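Long-range contact in microcompartments protein (Halothece sp. PCC 7418, PDB 5VGU), which probably forms part of the beta-carboxysome shell as a hexameric CcmK4 building block, able to combine with CcmK3 in mixed hexamers: residues Ile46-Val51 against Leu90-Asn95. Residues are numbered along the deposited sequence; the frame is centred on the assembly and turned at random.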
loop_
_atom_site.group_PDB
_atom_site.type_symbol
_atom_site.label_atom_id
_atom_site.label_comp_id
_atom_site.label_asym_id
_atom_site.label_seq_id
_atom_site.Cartn_x
_atom_site.Cartn_y
_atom_site.Cartn_z
ATOM N N ILE A 46 2.103 16.383 -10.891
ATOM C CA ILE A 46 1.689 17.741 -10.548
ATOM C C ILE A 46 2.631 18.714 -11.245
ATOM O O ILE A 46 3.856 18.640 -11.080
ATOM C CB ILE A 46 1.696 17.990 -9.028
ATOM C CG1 ILE A 46 0.751 17.004 -8.313
ATOM C CG2 ILE A 46 1.278 19.413 -8.724
ATOM C CD1 ILE A 46 1.445 15.777 -7.833
ATOM N N ILE A 47 2.060 19.662 -11.973
ATOM C CA ILE A 47 2.843 20.709 -12.607
ATOM C C ILE A 47 2.368 22.049 -12.058
ATOM O O ILE A 47 1.234 22.185 -11.603
ATOM C CB ILE A 47 2.756 20.713 -14.153
ATOM C CG1 ILE A 47 1.298 20.800 -14.615
ATOM C CG2 ILE A 47 3.421 19.493 -14.733
ATOM C CD1 ILE A 47 1.133 21.066 -16.104
ATOM N N ARG A 48 3.260 23.038 -12.116
ATOM C CA ARG A 48 2.952 24.415 -11.759
ATOM C C ARG A 48 3.417 25.346 -12.864
ATOM O O ARG A 48 4.420 25.089 -13.541
ATOM C CB ARG A 48 3.629 24.836 -10.462
ATOM C CG ARG A 48 3.270 23.961 -9.245
ATOM C CD ARG A 48 1.787 24.083 -8.832
ATOM N NE ARG A 48 1.448 25.431 -8.409
ATOM C CZ ARG A 48 1.631 25.938 -7.197
ATOM N NH1 ARG A 48 2.158 25.219 -6.216
ATOM N NH2 ARG A 48 1.300 27.203 -6.968
ATOM N N GLY A 49 2.697 26.450 -12.993
ATOM C CA GLY A 49 3.062 27.497 -13.923
ATOM C C GLY A 49 1.917 28.474 -14.093
ATOM O O GLY A 49 0.876 28.390 -13.421
ATOM N N ASP A 50 2.131 29.430 -14.997
ATOM C CA ASP A 50 1.045 30.335 -15.366
ATOM C C ASP A 50 -0.142 29.543 -15.902
ATOM O O ASP A 50 0.025 28.514 -16.556
ATOM C CB ASP A 50 1.509 31.363 -16.407
ATOM C CG ASP A 50 2.486 32.383 -15.836
ATOM O OD1 ASP A 50 2.539 32.556 -14.596
ATOM O OD2 ASP A 50 3.204 33.025 -16.641
ATOM N N VAL A 51 -1.360 30.019 -15.601
ATOM C CA VAL A 51 -2.562 29.271 -15.970
ATOM C C VAL A 51 -2.604 28.936 -17.458
ATOM O O VAL A 51 -2.946 27.807 -17.837
ATOM C CB VAL A 51 -3.833 30.014 -15.503
ATOM C CG1 VAL A 51 -4.224 31.135 -16.408
ATOM C CG2 VAL A 51 -4.988 29.037 -15.515
ATOM N N LEU A 90 -1.229 19.706 0.633
ATOM C CA LEU A 90 -1.154 18.742 -0.451
ATOM C C LEU A 90 0.203 18.834 -1.131
ATOM O O LEU A 90 0.893 19.854 -1.027
ATOM C CB LEU A 90 -2.289 18.989 -1.450
ATOM C CG LEU A 90 -3.706 18.858 -0.885
ATOM C CD1 LEU A 90 -4.732 19.016 -2.008
ATOM C CD2 LEU A 90 -3.941 17.528 -0.138
ATOM N N PRO A 91 0.650 17.755 -1.796
ATOM C CA PRO A 91 2.023 17.748 -2.367
ATOM C C PRO A 91 2.100 18.418 -3.732
ATOM O O PRO A 91 2.323 17.785 -4.762
ATOM C CB PRO A 91 2.342 16.245 -2.432
ATOM C CG PRO A 91 1.001 15.606 -2.639
ATOM C CD PRO A 91 0.028 16.421 -1.846
ATOM N N ILE A 92 1.922 19.743 -3.749
ATOM C CA ILE A 92 1.835 20.501 -4.994
ATOM C C ILE A 92 2.762 21.705 -5.039
ATOM O O ILE A 92 2.738 22.442 -6.029
ATOM C CB ILE A 92 0.390 20.953 -5.281
ATOM C CG1 ILE A 92 -0.103 21.946 -4.205
ATOM C CG2 ILE A 92 -0.523 19.746 -5.405
ATOM C CD1 ILE A 92 -1.364 22.714 -4.622
ATOM N N ALA A 93 3.555 21.949 -3.998
ATOM C CA ALA A 93 4.406 23.126 -3.946
ATOM C C ALA A 93 5.659 22.947 -4.800
ATOM O O ALA A 93 6.118 21.834 -5.047
ATOM C CB ALA A 93 4.796 23.419 -2.498
ATOM N N TYR A 94 6.203 24.066 -5.262
ATOM C CA TYR A 94 7.573 24.083 -5.729
ATOM C C TYR A 94 8.495 23.624 -4.600
ATOM O O TYR A 94 8.158 23.727 -3.415
ATOM C CB TYR A 94 7.968 25.487 -6.189
ATOM C CG TYR A 94 7.347 25.971 -7.473
ATOM C CD1 TYR A 94 7.811 25.531 -8.707
ATOM C CD2 TYR A 94 6.320 26.924 -7.455
ATOM C CE1 TYR A 94 7.265 25.991 -9.885
ATOM C CE2 TYR A 94 5.768 27.389 -8.632
ATOM C CZ TYR A 94 6.251 26.926 -9.846
ATOM O OH TYR A 94 5.717 27.381 -11.031
ATOM N N ASN A 95 9.635 23.050 -4.980
ATOM C CA ASN A 95 10.617 22.570 -4.018
ATOM C C ASN A 95 12.024 22.831 -4.550
ATOM O O ASN A 95 12.226 23.162 -5.720
ATOM C CB ASN A 95 10.414 21.082 -3.716
ATOM C CG ASN A 95 10.524 20.232 -4.961
ATOM O OD1 ASN A 95 11.586 20.158 -5.560
ATOM N ND2 ASN A 95 9.418 19.616 -5.373
#
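Y94 sets its ring against the aliphatic base of R48: CB of R48 lies 3.4 Å from CZ and 3.3 Å from OH of Y94, while CG of R48 sits over one ring face, offset toward the rim. The same hydroxyl is hydrogen-bonded to OD2 of D4. Beyond CG, the R48 chain folds back on itself through bends at chi2 and chi3, and this brings NH1 to the carbonyl of I92. NH1 of R48 donates to O of I92 at 2.8 Å, the N-H...O angle being 159°. The oxygen lies close to the guanidinium plane, at its edge, whereas the donor stands above the carbonyl plane, 41° out of it. Farther back along the strand, CG2 of I46 meets CG2 of I92 at 3.8 Å, the two side chains crossing at about a right angle. CD1 of I46 also lies 3.8 Å from O of P91, the centre of an inverse gamma turn.

In the BMC fold, the contact lays the loop between helices 84-89 and 99-104 against strand 42-49, a central strand of the antiparallel sheet. I92 also packs on F14 of a neighbouring subunit, so the loop meets the hexamer interface as well. The guanidinium has further partners: NH1 forms a salt bridge with E87, NE bonds to the carbonyl of A5, and NH2 to those of S2 and D4. A leucine in place of R48 would probably cost E87 this salt bridge and leave the I92 carbonyl without this donor, loosening the loop's hold on the strand. With one buried arginine serving several backbone oxygens and a carboxylate, the polar chemistry ties the N-terminal segment, helix 84-89 and the loop to a single strand position.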